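Local structure of 3-deoxy-manno-octulosonate cytidylyltransferase (Escherichia coli, 1H7E) at residues 146-151 with 213-218; 122-127 with 170-175. The protein activates the eight-carbon sugar KDO by coupling it to CMP from CTP, with release of diphosphate, probably for incorporation into bacterial lipopolysaccharide. All blocks are in the same frame, centred on the assembly; numbering follows the deposited sequence.

Contact 1. Residues 146-151 with 213-218; sequences TRQDAL and RTFEVA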
loop_
_atom_site.group_PDB
_atom_site.type_symbol
_atom_site.label_atom_id
_atom_site.label_comp_id
_atom_site.label_asym_id
_atom_site.label_seq_id
_atom_site.Cartn_x
_atom_site.Cartn_y
_atom_site.Cartn_z
ATOM N N THR A 146 4.040 11.156 -0.732
ATOM C CA THR A 146 4.497 12.525 -0.385
ATOM C C THR A 146 3.498 13.400 0.381
ATOM O O THR A 146 3.903 14.318 1.093
ATOM C CB THR A 146 5.023 13.357 -1.602
ATOM O OG1 THR A 146 4.047 13.391 -2.659
ATOM C CG2 THR A 146 6.308 12.787 -2.112
ATOM N N ARG A 147 2.209 13.112 0.235
ATOM C CA ARG A 147 1.161 13.857 0.931
ATOM C C ARG A 147 0.877 13.225 2.297
ATOM O O ARG A 147 -0.002 13.673 3.036
ATOM C CB ARG A 147 -0.124 13.855 0.104
ATOM C CG ARG A 147 -0.074 14.705 -1.145
ATOM C CD ARG A 147 -1.461 14.868 -1.756
ATOM N NE ARG A 147 -1.926 13.669 -2.455
ATOM C CZ ARG A 147 -1.567 13.323 -3.695
ATOM N NH1 ARG A 147 -0.724 14.072 -4.399
ATOM N NH2 ARG A 147 -2.086 12.239 -4.252
ATOM N N GLN A 148 1.641 12.198 2.643
ATOM C CA GLN A 148 1.449 11.473 3.898
ATOM C C GLN A 148 0.218 10.570 3.886
ATOM O O GLN A 148 -0.228 10.100 4.922
ATOM C CB GLN A 148 1.409 12.418 5.100
ATOM C CG GLN A 148 2.670 13.206 5.268
ATOM C CD GLN A 148 2.744 13.811 6.640
ATOM O OE1 GLN A 148 1.993 14.738 6.975
ATOM N NE2 GLN A 148 3.624 13.264 7.470
ATOM N N ASP A 149 -0.360 10.365 2.713
ATOM C CA ASP A 149 -1.490 9.453 2.595
ATOM C C ASP A 149 -0.947 8.035 2.692
ATOM O O ASP A 149 0.114 7.734 2.137
ATOM C CB ASP A 149 -2.163 9.607 1.235
ATOM C CG ASP A 149 -2.846 10.953 1.067
ATOM O OD1 ASP A 149 -3.235 11.576 2.083
ATOM O OD2 ASP A 149 -3.019 11.361 -0.094
ATOM N N ALA A 150 -1.679 7.149 3.353
ATOM C CA ALA A 150 -1.239 5.768 3.467
ATOM C C ALA A 150 -1.413 5.021 2.151
ATOM O O ALA A 150 -2.407 5.219 1.428
ATOM C CB ALA A 150 -2.006 5.051 4.576
ATOM N N LEU A 151 -0.397 4.228 1.798
ATOM C CA LEU A 151 -0.460 3.389 0.591
ATOM C C LEU A 151 -1.003 2.014 1.025
ATOM O O LEU A 151 -1.858 1.435 0.368
ATOM C CB LEU A 151 0.939 3.218 -0.044
ATOM C CG LEU A 151 1.558 4.491 -0.632
ATOM C CD1 LEU A 151 2.916 4.147 -1.258
ATOM C CD2 LEU A 151 0.620 5.099 -1.666
ATOM N N ARG A 213 -5.068 9.706 5.761
ATOM C CA ARG A 213 -3.822 10.444 5.908
ATOM C C ARG A 213 -3.216 10.059 7.247
ATOM O O ARG A 213 -3.903 10.019 8.260
ATOM C CB ARG A 213 -4.032 11.948 5.786
ATOM C CG ARG A 213 -2.713 12.725 5.815
ATOM C CD ARG A 213 -2.830 14.077 5.115
ATOM N NE ARG A 213 -3.188 13.918 3.706
ATOM C CZ ARG A 213 -4.009 14.718 3.033
ATOM N NH1 ARG A 213 -4.570 15.773 3.632
ATOM N NH2 ARG A 213 -4.310 14.427 1.768
ATOM N N THR A 214 -1.916 9.782 7.251
ATOM C CA THR A 214 -1.227 9.307 8.446
ATOM C C THR A 214 -0.128 10.255 8.884
ATOM O O THR A 214 0.945 10.247 8.275
ATOM C CB THR A 214 -0.619 7.872 8.167
ATOM O OG1 THR A 214 -1.627 7.029 7.604
ATOM C CG2 THR A 214 -0.167 7.200 9.439
ATOM N N PHE A 215 -0.383 11.002 9.969
ATOM C CA PHE A 215 0.549 11.981 10.559
ATOM C C PHE A 215 1.601 11.400 11.497
ATOM O O PHE A 215 1.292 10.664 12.435
ATOM C CB PHE A 215 -0.207 13.071 11.322
ATOM C CG PHE A 215 -1.202 13.803 10.486
ATOM C CD1 PHE A 215 -0.826 14.925 9.762
ATOM C CD2 PHE A 215 -2.511 13.350 10.399
ATOM C CE1 PHE A 215 -1.737 15.587 8.958
ATOM C CE2 PHE A 215 -3.433 14.007 9.596
ATOM C CZ PHE A 215 -3.046 15.128 8.872
ATOM N N GLU A 216 2.847 11.812 11.291
ATOM C CA GLU A 216 3.946 11.322 12.108
ATOM C C GLU A 216 4.156 12.096 13.417
ATOM O O GLU A 216 4.187 13.322 13.412
ATOM C CB GLU A 216 5.241 11.321 11.278
ATOM C CG GLU A 216 6.368 10.609 11.981
ATOM C CD GLU A 216 7.660 10.581 11.197
ATOM O OE1 GLU A 216 7.655 10.723 9.962
ATOM O OE2 GLU A 216 8.697 10.397 11.845
ATOM N N VAL A 217 4.284 11.369 14.530
ATOM C CA VAL A 217 4.541 11.964 15.849
ATOM C C VAL A 217 5.730 11.234 16.483
ATOM O O VAL A 217 6.261 10.296 15.886
ATOM C CB VAL A 217 3.308 11.871 16.788
ATOM C CG1 VAL A 217 2.149 12.657 16.195
ATOM C CG2 VAL A 217 2.927 10.418 17.063
ATOM N N ALA A 218 6.157 11.662 17.674
ATOM C CA ALA A 218 7.281 11.020 18.375
ATOM C C ALA A 218 6.859 9.647 18.928
ATOM O O ALA A 218 5.662 9.371 19.041
ATOM C CB ALA A 218 7.766 11.916 19.495
HETATM O O HOH W 1 3.269 14.205 9.669
#
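R213 and D149 meet in a salt-bridge network that fastens the loop of the 141-144/150-154 hairpin to strand 212-216, at one edge of the mixed sheet within this chain of the cytidylyltransferase. Carboxylate and guanidinium planes lie 21° apart, nearly coplanar, and the carboxylate approaches the NE/NH2 edge. R213 NE donates to D149 OD1 at 2.8 Å, on its syn side and somewhat out of the carboxylate plane; R213 NH2 reaches the same oxygen only weakly, at 3.1 Å. The arginine gets there by a bend at chi3 (-61°), which turns the guanidinium back towards the loop. OD1 also accepts from N211, and NH1 of R213 goes on to D117. R147 NE approaches the other oxygen, OD2 of D149, at a long 3.5 Å, so the carboxylate probably offsets two positive charges.

The backbones join at a single bridge. T214 N donates to Q148 O at 2.9 Å. Beyond it the Q148 side chain runs extended and crosses F215 at about a right angle, amide and ring planes 88° apart, with OE1 4.0 Å from CD1 of F215. The E216 carboxylate forms a salt bridge with R168. One residue beyond D149, the methyl CB of A150 packs 3.6 Å from T214 OG1, a buried hydroxyl oxygen with no hydrogen-bond partner in the model.

Contact 2. Residues 122-127 with 170-175; sequences VATLCH and LKHVGI
K171 runs alongside H127, both side chains pointing the same way from an antiparallel hydrogen-bonded pair. CB of K171 sits over one face of the imidazole, 4.3 Å above its plane and offset to the rim. With the chain extended beyond CG, CD comes 3.7 Å from H127 NE2, and NZ ends on a water, 3.0 Å away, that also meets NE2 in the plane of the ring. Next, CG of H172 is anti to the backbone N (chi1 172°), directing the ring at strand 122-127: its ND1 donates to L125 O at 3.2 Å, while NE2 bonds to Y176. L125 O also accepts from V173 N at 2.8 Å, which lies above the carbonyl plane. A leucine in place of H172 would probably leave L125 O with one donor here and Y176 OH without its imidazole partner. At G174 the pairing is interrupted: I175 N turns back to V173 O, L125 N is buried without a partner, and pairing resumes at A123 with A177. L125 and I175 still pack, CD1 to CD1, and both touch L110 of helix 104-116. A strand such as 169-179, antiparallel within an otherwise parallel sheet, is characteristic of the GT-A-type nucleotidyltransferase fold.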
loop_
_atom_site.group_PDB
_atom_site.type_symbol
_atom_site.label_atom_id
_atom_site.label_comp_id
_atom_site.label_asym_id
_atom_site.label_seq_id
_atom_site.Cartn_x
_atom_site.Cartn_y
_atom_site.Cartn_z
ATOM N N VAL A 122 -10.483 10.526 6.640
ATOM C CA VAL A 122 -9.954 9.841 7.818
ATOM C C VAL A 122 -8.487 10.188 8.021
ATOM O O VAL A 122 -7.741 10.372 7.051
ATOM C CB VAL A 122 -10.032 8.293 7.630
ATOM C CG1 VAL A 122 -9.585 7.554 8.893
ATOM C CG2 VAL A 122 -11.442 7.857 7.197
ATOM N N ALA A 123 -8.088 10.305 9.284
ATOM C CA ALA A 123 -6.698 10.592 9.636
ATOM C C ALA A 123 -6.299 9.667 10.791
ATOM O O ALA A 123 -7.146 9.221 11.566
ATOM C CB ALA A 123 -6.518 12.051 10.019
ATOM N N THR A 124 -5.012 9.329 10.866
ATOM C CA THR A 124 -4.515 8.465 11.916
ATOM C C THR A 124 -3.061 8.853 12.186
ATOM O O THR A 124 -2.544 9.791 11.566
ATOM C CB THR A 124 -4.671 6.962 11.560
ATOM O OG1 THR A 124 -4.371 6.171 12.713
ATOM C CG2 THR A 124 -3.728 6.560 10.380
ATOM N N LEU A 125 -2.433 8.165 13.133
ATOM C CA LEU A 125 -1.061 8.481 13.530
ATOM C C LEU A 125 -0.046 7.362 13.309
ATOM O O LEU A 125 -0.404 6.195 13.188
ATOM C CB LEU A 125 -1.039 8.862 15.021
ATOM C CG LEU A 125 -1.880 10.071 15.462
ATOM C CD1 LEU A 125 -1.827 10.177 16.976
ATOM C CD2 LEU A 125 -1.387 11.351 14.785
ATOM N N CYS A 126 1.231 7.748 13.294
ATOM C CA CYS A 126 2.325 6.797 13.141
ATOM C C CYS A 126 3.602 7.407 13.748
ATOM O O CYS A 126 3.669 8.619 14.001
ATOM C CB CYS A 126 2.545 6.465 11.655
ATOM S SG CYS A 126 3.184 7.802 10.676
ATOM N N HIS A 127 4.570 6.558 14.077
ATOM C CA HIS A 127 5.867 7.040 14.580
ATOM C C HIS A 127 6.966 6.098 14.072
ATOM O O HIS A 127 6.688 4.945 13.724
ATOM C CB HIS A 127 5.910 7.214 16.113
ATOM C CG HIS A 127 5.857 5.936 16.899
ATOM N ND1 HIS A 127 6.941 5.099 17.043
ATOM C CD2 HIS A 127 4.862 5.382 17.633
ATOM C CE1 HIS A 127 6.617 4.085 17.827
ATOM N NE2 HIS A 127 5.359 4.233 18.200
ATOM N N LEU A 170 7.663 2.771 9.807
ATOM C CA LEU A 170 6.678 3.551 10.561
ATOM C C LEU A 170 5.684 2.608 11.189
ATOM O O LEU A 170 5.138 1.743 10.518
ATOM C CB LEU A 170 5.908 4.514 9.650
ATOM C CG LEU A 170 6.682 5.670 9.028
ATOM C CD1 LEU A 170 5.848 6.357 7.946
ATOM C CD2 LEU A 170 7.111 6.658 10.125
ATOM N N LYS A 171 5.492 2.745 12.492
ATOM C CA LYS A 171 4.515 1.954 13.202
ATOM C C LYS A 171 3.188 2.752 13.233
ATOM O O LYS A 171 3.169 3.960 13.522
ATOM C CB LYS A 171 4.967 1.712 14.633
ATOM C CG LYS A 171 3.898 1.077 15.506
ATOM C CD LYS A 171 4.393 0.915 16.932
ATOM C CE LYS A 171 3.374 0.175 17.766
ATOM N NZ LYS A 171 3.978 -0.304 19.037
ATOM N N HIS A 172 2.087 2.058 12.958
ATOM C CA HIS A 172 0.769 2.669 12.979
ATOM C C HIS A 172 0.288 2.740 14.441
ATOM O O HIS A 172 0.391 1.754 15.181
ATOM C CB HIS A 172 -0.191 1.829 12.139
ATOM C CG HIS A 172 -1.622 2.260 12.234
ATOM N ND1 HIS A 172 -2.015 3.581 12.158
ATOM C CD2 HIS A 172 -2.753 1.543 12.430
ATOM C CE1 HIS A 172 -3.327 3.658 12.303
ATOM N NE2 HIS A 172 -3.798 2.436 12.469
ATOM N N VAL A 173 -0.163 3.931 14.854
ATOM C CA VAL A 173 -0.702 4.181 16.207
ATOM C C VAL A 173 -2.223 4.235 16.010
ATOM O O VAL A 173 -2.724 5.134 15.334
ATOM C CB VAL A 173 -0.189 5.546 16.784
ATOM C CG1 VAL A 173 -0.858 5.834 18.141
ATOM C CG2 VAL A 173 1.337 5.505 16.952
ATOM N N GLY A 174 -2.923 3.275 16.615
ATOM C CA GLY A 174 -4.365 3.103 16.474
ATOM C C GLY A 174 -5.389 4.119 16.940
ATOM O O GLY A 174 -6.415 3.736 17.502
ATOM N N ILE A 175 -5.118 5.394 16.685
ATOM C CA ILE A 175 -6.018 6.505 17.020
ATOM C C ILE A 175 -6.491 7.045 15.683
ATOM O O ILE A 175 -5.668 7.335 14.805
ATOM C CB ILE A 175 -5.282 7.618 17.751
ATOM C CG1 ILE A 175 -4.827 7.099 19.116
ATOM C CG2 ILE A 175 -6.195 8.820 17.932
ATOM C CD1 ILE A 175 -3.970 8.067 19.853
HETATM O O HOH W 2 4.378 2.468 20.083
#

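How the contacts relate
Strand 122-129 is the common element, lying between strand 212-216 of contact 1 and strand 169-179 of contact 2, so three neighbouring strands of one sheet connect the two contacts. Their centres are 8 Å apart. Two probable backbone hydrogen bonds join them directly: T124 N to R213 O and V217 N to C126 O, both 2.9 Å. On the side facing the hairpin, CG2 of T124 packs 3.5 Å from OG1 of T214. Contact 2 is buried and touches no other chain, whereas contact 1 reaches the dimer partner: T146 bonds to N207 of the second subunit. The enzyme is in its apo form, with no bound substrate against which to place either contact.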